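Local coordinates for sterol carrier protein 2 (Thermus thermophilus, PDB 2CX7) that probably binds sterols or other lipids and carries them between membranes, as sterol carrier proteins do, at residues S27-S32 against A110-Y115; P41-P46 against A78-W83. All blocks are in the same frame, centred on the assembly; numbering follows the deposited sequence.

Contact 1 (S27-S32 against A110-Y115); sequences STWEGS and AALAPY
Trp29 drives the edge of its indole into the face of Tyr115, a T-shaped (edge-to-face) stack that, in this SCP-2 fold, joins the loop between helix 20-25 and strand 32-37 to the turn between helices 109-112 and 116-127, where Tyr115 holds the N-cap position. The ring planes stand at 87°, the centroids of the six-membered ring of Trp29 and the Tyr115 ring 5.0 Å apart. Within the ring pair, Trp29 CE3 comes nearest, 3.5 Å from Tyr115 CG. With CG anti to the carbonyl carbon (chi1 -61°), the Tyr115 ring reaches out to the loop and offers one face to Trp29 CE3, while Thr28 OG1 sits at its edge near the plane. Leu112 CD1 lies 3.8 Å from Trp29 CH2. Beyond the pair, Phe74 and Leu55 also meet the indole. A water accepts from Glu30 N (3.0 Å) and also bonds Tyr115 OH (3.1 Å). With an alanine in place of Tyr115, the CE3 edge of Trp29 would probably face a gap and this water would lose its phenolic partner. The indole's rotation is fixed at its far side by Trp29 NE1, which donates to Gly31 O at 2.8 Å with an N-H...O angle of 154°, the acceptor lying near the ring plane.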
ATOM      1  N   SER A  27     -15.216  -2.577  -4.144  1.00 17.29           N
ATOM      2  CA  SER A  27     -16.567  -2.126  -3.805  1.00 21.40           C
ATOM      3  C   SER A  27     -17.048  -2.457  -2.387  1.00 18.26           C
ATOM      4  O   SER A  27     -17.741  -1.651  -1.770  1.00 19.53           O
ATOM      5  CB  SER A  27     -17.578  -2.645  -4.835  1.00 22.36           C
ATOM      6  OG  SER A  27     -17.630  -4.060  -4.860  1.00 26.49           O
ATOM      7  N   THR A  28     -16.683  -3.621  -1.858  1.00 16.20           N
ATOM      8  CA  THR A  28     -17.124  -3.976  -0.514  1.00 16.11           C
ATOM      9  C   THR A  28     -15.989  -4.011   0.504  1.00 19.40           C
ATOM     10  O   THR A  28     -16.118  -4.582   1.585  1.00 22.12           O
ATOM     11  CB  THR A  28     -17.862  -5.329  -0.525  1.00 19.81           C
ATOM     12  OG1 THR A  28     -17.057  -6.302  -1.196  1.00 25.20           O
ATOM     13  CG2 THR A  28     -19.202  -5.199  -1.253  1.00 27.75           C
ATOM     14  N   TRP A  29     -14.873  -3.381   0.162  1.00 21.32           N
ATOM     15  CA  TRP A  29     -13.733  -3.339   1.066  1.00 19.13           C
ATOM     16  C   TRP A  29     -13.903  -2.321   2.187  1.00 16.50           C
ATOM     17  O   TRP A  29     -14.374  -1.217   1.960  1.00 17.99           O
ATOM     18  CB  TRP A  29     -12.451  -2.985   0.305  1.00 19.41           C
ATOM     19  CG  TRP A  29     -11.307  -2.688   1.237  1.00 14.17           C
ATOM     20  CD1 TRP A  29     -11.022  -1.493   1.845  1.00 15.91           C
ATOM     21  CD2 TRP A  29     -10.377  -3.634   1.759  1.00 14.45           C
ATOM     22  NE1 TRP A  29      -9.972  -1.646   2.722  1.00 14.54           N
ATOM     23  CE2 TRP A  29      -9.558  -2.951   2.688  1.00 14.50           C
ATOM     24  CE3 TRP A  29     -10.158  -5.001   1.538  1.00 19.27           C
ATOM     25  CZ2 TRP A  29      -8.532  -3.590   3.393  1.00 16.22           C
ATOM     26  CZ3 TRP A  29      -9.140  -5.637   2.237  1.00 17.21           C
ATOM     27  CH2 TRP A  29      -8.338  -4.929   3.154  1.00 19.55           C
ATOM     28  N   GLU A  30     -13.512  -2.714   3.395  1.00 17.14           N
ATOM     29  CA  GLU A  30     -13.538  -1.824   4.552  1.00 18.39           C
ATOM     30  C   GLU A  30     -12.274  -2.082   5.361  1.00 19.90           C
ATOM     31  O   GLU A  30     -11.887  -3.228   5.571  1.00 25.71           O
ATOM     32  CB  GLU A  30     -14.766  -2.070   5.432  1.00 23.58           C
ATOM     33  CG  GLU A  30     -16.062  -1.519   4.881  1.00 19.02           C
ATOM     34  CD  GLU A  30     -17.273  -1.969   5.698  1.00 23.00           C
ATOM     35  OE1 GLU A  30     -17.109  -2.282   6.897  1.00 24.65           O
ATOM     36  OE2 GLU A  30     -18.384  -2.004   5.138  1.00 27.88           O
ATOM     37  N   GLY A  31     -11.620  -1.017   5.809  1.00 21.47           N
ATOM     38  CA  GLY A  31     -10.415  -1.203   6.594  1.00 22.94           C
ATOM     39  C   GLY A  31      -9.248  -0.369   6.114  1.00 17.38           C
ATOM     40  O   GLY A  31      -9.070  -0.163   4.911  1.00 16.57           O
ATOM     41  N   SER A  32      -8.456   0.126   7.057  1.00 17.99           N
ATOM     42  CA  SER A  32      -7.294   0.938   6.705  1.00 17.04           C
ATOM     43  C   SER A  32      -6.154   0.003   6.317  1.00 15.38           C
ATOM     44  O   SER A  32      -6.105  -1.146   6.755  1.00 16.74           O
ATOM     45  CB  SER A  32      -6.886   1.831   7.883  1.00 17.55           C
ATOM     46  OG  SER A  32      -6.715   1.084   9.075  1.00 18.36           O
ATOM     47  N   ALA A 110      -6.548 -15.041   5.123  1.00 25.82           N
ATOM     48  CA  ALA A 110      -7.938 -15.447   4.966  1.00 21.81           C
ATOM     49  C   ALA A 110      -8.830 -14.229   4.738  1.00 22.91           C
ATOM     50  O   ALA A 110      -9.743 -14.265   3.914  1.00 21.60           O
ATOM     51  CB  ALA A 110      -8.400 -16.213   6.193  1.00 25.64           C
ATOM     52  N   ALA A 111      -8.561 -13.147   5.461  1.00 17.91           N
ATOM     53  CA  ALA A 111      -9.364 -11.939   5.320  1.00 18.51           C
ATOM     54  C   ALA A 111      -9.015 -11.140   4.066  1.00 19.92           C
ATOM     55  O   ALA A 111      -9.875 -10.465   3.488  1.00 21.58           O
ATOM     56  CB  ALA A 111      -9.204 -11.063   6.560  1.00 20.79           C
ATOM     57  N   LEU A 112      -7.764 -11.238   3.631  1.00 19.15           N
ATOM     58  CA  LEU A 112      -7.293 -10.495   2.466  1.00 21.20           C
ATOM     59  C   LEU A 112      -7.435 -11.224   1.132  1.00 24.57           C
ATOM     60  O   LEU A 112      -7.621 -10.591   0.090  1.00 22.04           O
ATOM     61  CB  LEU A 112      -5.828 -10.117   2.679  1.00 20.65           C
ATOM     62  CG  LEU A 112      -5.230  -9.010   1.813  1.00 33.45           C
ATOM     63  CD1 LEU A 112      -5.909  -7.696   2.146  1.00 25.25           C
ATOM     64  CD2 LEU A 112      -3.733  -8.904   2.090  1.00 31.99           C
ATOM     65  N   ALA A 113      -7.338 -12.552   1.163  1.00 24.03           N
ATOM     66  CA  ALA A 113      -7.431 -13.360  -0.054  1.00 25.46           C
ATOM     67  C   ALA A 113      -8.579 -13.002  -1.006  1.00 25.98           C
ATOM     68  O   ALA A 113      -8.373 -12.882  -2.216  1.00 24.45           O
ATOM     69  CB  ALA A 113      -7.499 -14.850   0.315  1.00 24.05           C
ATOM     70  N   PRO A 114      -9.805 -12.835  -0.476  1.00 23.14           N
ATOM     71  CA  PRO A 114     -10.965 -12.492  -1.308  1.00 21.34           C
ATOM     72  C   PRO A 114     -10.827 -11.167  -2.056  1.00 19.52           C
ATOM     73  O   PRO A 114     -11.550 -10.920  -3.017  1.00 20.02           O
ATOM     74  CB  PRO A 114     -12.116 -12.452  -0.299  1.00 25.22           C
ATOM     75  CG  PRO A 114     -11.684 -13.455   0.738  1.00 29.43           C
ATOM     76  CD  PRO A 114     -10.223 -13.106   0.912  1.00 27.43           C
ATOM     77  N   TYR A 115      -9.900 -10.320  -1.613  1.00 15.99           N
ATOM     78  CA  TYR A 115      -9.696  -9.019  -2.247  1.00 17.17           C
ATOM     79  C   TYR A 115      -8.433  -8.919  -3.083  1.00 17.02           C
ATOM     80  O   TYR A 115      -7.863  -7.840  -3.228  1.00 17.12           O
ATOM     81  CB  TYR A 115      -9.671  -7.919  -1.192  1.00 18.84           C
ATOM     82  CG  TYR A 115     -10.961  -7.823  -0.429  1.00 18.53           C
ATOM     83  CD1 TYR A 115     -11.105  -8.437   0.818  1.00 19.43           C
ATOM     84  CD2 TYR A 115     -12.052  -7.134  -0.961  1.00 19.11           C
ATOM     85  CE1 TYR A 115     -12.306  -8.359   1.512  1.00 21.30           C
ATOM     86  CE2 TYR A 115     -13.258  -7.055  -0.277  1.00 17.12           C
ATOM     87  CZ  TYR A 115     -13.374  -7.669   0.961  1.00 20.83           C
ATOM     88  OH  TYR A 115     -14.562  -7.583   1.650  1.00 27.52           O
TER
HETATM   89  O   HOH W   1     -13.514  -5.727   3.842  1.00 23.10           O

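Contact 2 (P41-P46 against A78-W83); sequences PKAGFP and ADLATW
Ala43 CB and Leu80 CD2 meet at 3.4 Å, tighter than usual van der Waals contact between carbons, and this single methyl-to-methyl approach is the close-packed part of the interface. Both side chains leave their backbones in the direction of the opposing segment, although the nearest CA atoms, those of Ala43 and Leu80, remain 8.1 Å apart. Leu80 bridges much of that separation: its CG is anti to the backbone N (chi1 177°), and the CD2 branch is the one that touches the loop. The same methyl also serves Phe45, but more loosely, lying at the edge of the ring near its plane, 4.4 Å from Phe45 CE1. Leu80 therefore accounts for the largest share of the modest 97 Å² buried between the segments, and no hydrogen bond crosses between them.

In the SCP-2 fold this contact sets the loop joining strands 32-37 and 49-56 against the first turn of helix 80-86, directly after strand 74-78. Gly44 N donates a hydrogen bond to Pro41 O across the 3-10 turn, 3.0 Å, while Gly44 and Phe45 both face Asp40 in a G1 beta bulge. Ala43 O lies over one face of the Phe45 ring, 3.8 Å above its plane.

On the inner side, Leu80 also touches Val37 of strand 32-37, and Trp83, one turn along the helix, donates from NE1 to Ala36 O. The solvent side is different in character. None of the three touching residues is fully buried: Ala43, for all its tight methyl contact, and Phe45, at its longer distance, both stay partly open to solvent in what is a surface contact. Asp79 holds the helix N-cap position, but its side chain makes no capping bond; its OD1 forms a salt bridge with Arg38 NH1.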
ATOM      1  N   PRO A  41      18.303   3.836   7.291  1.00 13.28           N
ATOM      2  CA  PRO A  41      19.049   5.090   7.444  1.00 15.14           C
ATOM      3  C   PRO A  41      19.695   5.581   6.134  1.00 15.76           C
ATOM      4  O   PRO A  41      19.673   6.778   5.837  1.00 16.85           O
ATOM      5  CB  PRO A  41      20.096   4.737   8.498  1.00 18.07           C
ATOM      6  CG  PRO A  41      19.400   3.715   9.343  1.00 21.80           C
ATOM      7  CD  PRO A  41      18.690   2.855   8.319  1.00 15.83           C
ATOM      8  N   LYS A  42      20.272   4.653   5.372  1.00 17.15           N
ATOM      9  CA  LYS A  42      20.938   4.978   4.098  1.00 22.97           C
ATOM     10  C   LYS A  42      19.989   5.621   3.095  1.00 19.47           C
ATOM     11  O   LYS A  42      20.411   6.372   2.207  1.00 20.99           O
ATOM     12  CB  LYS A  42      21.517   3.712   3.461  1.00 25.14           C
ATOM     13  CG  LYS A  42      22.467   2.923   4.325  1.00 34.40           C
ATOM     14  CD  LYS A  42      23.720   3.708   4.608  1.00 36.63           C
ATOM     15  CE  LYS A  42      24.901   2.775   4.764  1.00 38.20           C
ATOM     16  NZ  LYS A  42      26.147   3.541   4.999  1.00 42.68           N
ATOM     17  N   ALA A  43      18.703   5.321   3.231  1.00 16.17           N
ATOM     18  CA  ALA A  43      17.690   5.860   2.333  1.00 17.83           C
ATOM     19  C   ALA A  43      16.984   7.085   2.899  1.00 15.67           C
ATOM     20  O   ALA A  43      16.054   7.601   2.287  1.00 20.92           O
ATOM     21  CB  ALA A  43      16.662   4.779   2.003  1.00 18.11           C
ATOM     22  N   GLY A  44      17.411   7.542   4.071  1.00 17.22           N
ATOM     23  CA  GLY A  44      16.795   8.716   4.669  1.00 18.04           C
ATOM     24  C   GLY A  44      15.556   8.427   5.499  1.00 16.06           C
ATOM     25  O   GLY A  44      14.784   9.335   5.823  1.00 15.59           O
ATOM     26  N   PHE A  45      15.359   7.159   5.842  1.00 14.07           N
ATOM     27  CA  PHE A  45      14.204   6.752   6.644  1.00 11.01           C
ATOM     28  C   PHE A  45      14.735   5.984   7.853  1.00 12.43           C
ATOM     29  O   PHE A  45      14.469   4.798   8.003  1.00 16.12           O
ATOM     30  CB  PHE A  45      13.295   5.844   5.805  1.00 15.68           C
ATOM     31  CG  PHE A  45      12.684   6.532   4.610  1.00 16.70           C
ATOM     32  CD1 PHE A  45      12.781   5.966   3.345  1.00 19.78           C
ATOM     33  CD2 PHE A  45      11.985   7.730   4.761  1.00 22.38           C
ATOM     34  CE1 PHE A  45      12.182   6.587   2.238  1.00 18.16           C
ATOM     35  CE2 PHE A  45      11.387   8.356   3.669  1.00 22.16           C
ATOM     36  CZ  PHE A  45      11.487   7.780   2.406  1.00 21.91           C
ATOM     37  N   PRO A  46      15.479   6.664   8.745  1.00 12.83           N
ATOM     38  CA  PRO A  46      16.046   6.010   9.929  1.00 13.66           C
ATOM     39  C   PRO A  46      15.079   5.314  10.874  1.00 11.55           C
ATOM     40  O   PRO A  46      15.470   4.371  11.571  1.00 16.49           O
ATOM     41  CB  PRO A  46      16.825   7.138  10.613  1.00 15.30           C
ATOM     42  CG  PRO A  46      16.050   8.357  10.243  1.00 18.18           C
ATOM     43  CD  PRO A  46      15.731   8.114   8.780  1.00 17.29           C
ATOM     44  N   ALA A  78       7.883  -4.072   4.334  1.00 10.09           N
ATOM     45  CA  ALA A  78       8.917  -4.549   3.425  1.00 10.20           C
ATOM     46  C   ALA A  78      10.105  -3.602   3.403  1.00 13.17           C
ATOM     47  O   ALA A  78      10.023  -2.467   3.894  1.00 13.93           O
ATOM     48  CB  ALA A  78       8.340  -4.689   2.013  1.00 10.02           C
ATOM     49  N   ASP A  79      11.215  -4.086   2.850  1.00 14.32           N
ATOM     50  CA  ASP A  79      12.414  -3.268   2.699  1.00 16.34           C
ATOM     51  C   ASP A  79      12.085  -2.265   1.596  1.00 16.47           C
ATOM     52  O   ASP A  79      11.317  -2.577   0.681  1.00 14.84           O
ATOM     53  CB  ASP A  79      13.595  -4.118   2.228  1.00 19.54           C
ATOM     54  CG  ASP A  79      14.306  -4.829   3.359  1.00 23.08           C
ATOM     55  OD1 ASP A  79      13.686  -5.038   4.417  1.00 19.36           O
ATOM     56  OD2 ASP A  79      15.493  -5.194   3.173  1.00 27.47           O
ATOM     57  N   LEU A  80      12.668  -1.073   1.668  1.00 10.57           N
ATOM     58  CA  LEU A  80      12.419  -0.054   0.653  1.00 11.85           C
ATOM     59  C   LEU A  80      12.619  -0.599  -0.761  1.00 10.05           C
ATOM     60  O   LEU A  80      11.784  -0.378  -1.643  1.00 14.50           O
ATOM     61  CB  LEU A  80      13.349   1.146   0.853  1.00 15.48           C
ATOM     62  CG  LEU A  80      13.217   2.237  -0.216  1.00 13.96           C
ATOM     63  CD1 LEU A  80      11.777   2.729  -0.255  1.00 21.92           C
ATOM     64  CD2 LEU A  80      14.193   3.369   0.064  1.00 17.62           C
ATOM     65  N   ALA A  81      13.716  -1.322  -0.969  1.00 14.11           N
ATOM     66  CA  ALA A  81      14.028  -1.873  -2.286  1.00 18.84           C
ATOM     67  C   ALA A  81      12.895  -2.719  -2.840  1.00 15.64           C
ATOM     68  O   ALA A  81      12.595  -2.665  -4.039  1.00 14.66           O
ATOM     69  CB  ALA A  81      15.301  -2.692  -2.227  1.00 18.11           C
ATOM     70  N   THR A  82      12.271  -3.506  -1.967  1.00 12.07           N
ATOM     71  CA  THR A  82      11.160  -4.350  -2.365  1.00 11.47           C
ATOM     72  C   THR A  82       9.990  -3.484  -2.794  1.00 13.88           C
ATOM     73  O   THR A  82       9.397  -3.715  -3.856  1.00 15.36           O
ATOM     74  CB  THR A  82      10.723  -5.264  -1.210  1.00 12.98           C
ATOM     75  OG1 THR A  82      11.841  -6.064  -0.814  1.00 15.98           O
ATOM     76  CG2 THR A  82       9.592  -6.184  -1.649  1.00 14.64           C
ATOM     77  N   TRP A  83       9.653  -2.483  -1.986  1.00 10.23           N
ATOM     78  CA  TRP A  83       8.545  -1.600  -2.342  1.00 13.07           C
ATOM     79  C   TRP A  83       8.825  -0.886  -3.661  1.00 16.28           C
ATOM     80  O   TRP A  83       7.917  -0.695  -4.467  1.00 15.63           O
ATOM     81  CB  TRP A  83       8.279  -0.564  -1.242  1.00 12.28           C
ATOM     82  CG  TRP A  83       7.396  -1.064  -0.129  1.00 16.31           C
ATOM     83  CD1 TRP A  83       7.699  -1.104   1.207  1.00 16.13           C
ATOM     84  CD2 TRP A  83       6.075  -1.590  -0.255  1.00 16.64           C
ATOM     85  NE1 TRP A  83       6.647  -1.625   1.913  1.00 15.35           N
ATOM     86  CE2 TRP A  83       5.634  -1.931   1.043  1.00 16.31           C
ATOM     87  CE3 TRP A  83       5.213  -1.808  -1.340  1.00 16.62           C
ATOM     88  CZ2 TRP A  83       4.373  -2.477   1.285  1.00 15.84           C
ATOM     89  CZ3 TRP A  83       3.958  -2.356  -1.097  1.00 18.64           C
ATOM     90  CH2 TRP A  83       3.551  -2.683   0.207  1.00 19.10           C
TER

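How the contacts relate
Starting at the N terminus, the chain passes helices 6-17 and 20-25 and enters residues 27-32, the first half of contact 1. Strand 32-37 then leads to residues 41-46, which open contact 2; strands 49-56, 59-67 and 74-78 intervene before residues 78-83 close that loop. Only later, after helix 93-99 and strand 103-106, do residues 110-115 close contact 1. Contact 2 is thus nested inside contact 1 and the two do not cross. Their centres are about 27 Å apart on opposite sides of the chain's centre, their nearest atoms about 10 Å apart. Contact 1 ties the loop before strand 32-37 to the turn between helices 109-112 and 116-127; contact 2 ties the loop following that strand to helix 80-86.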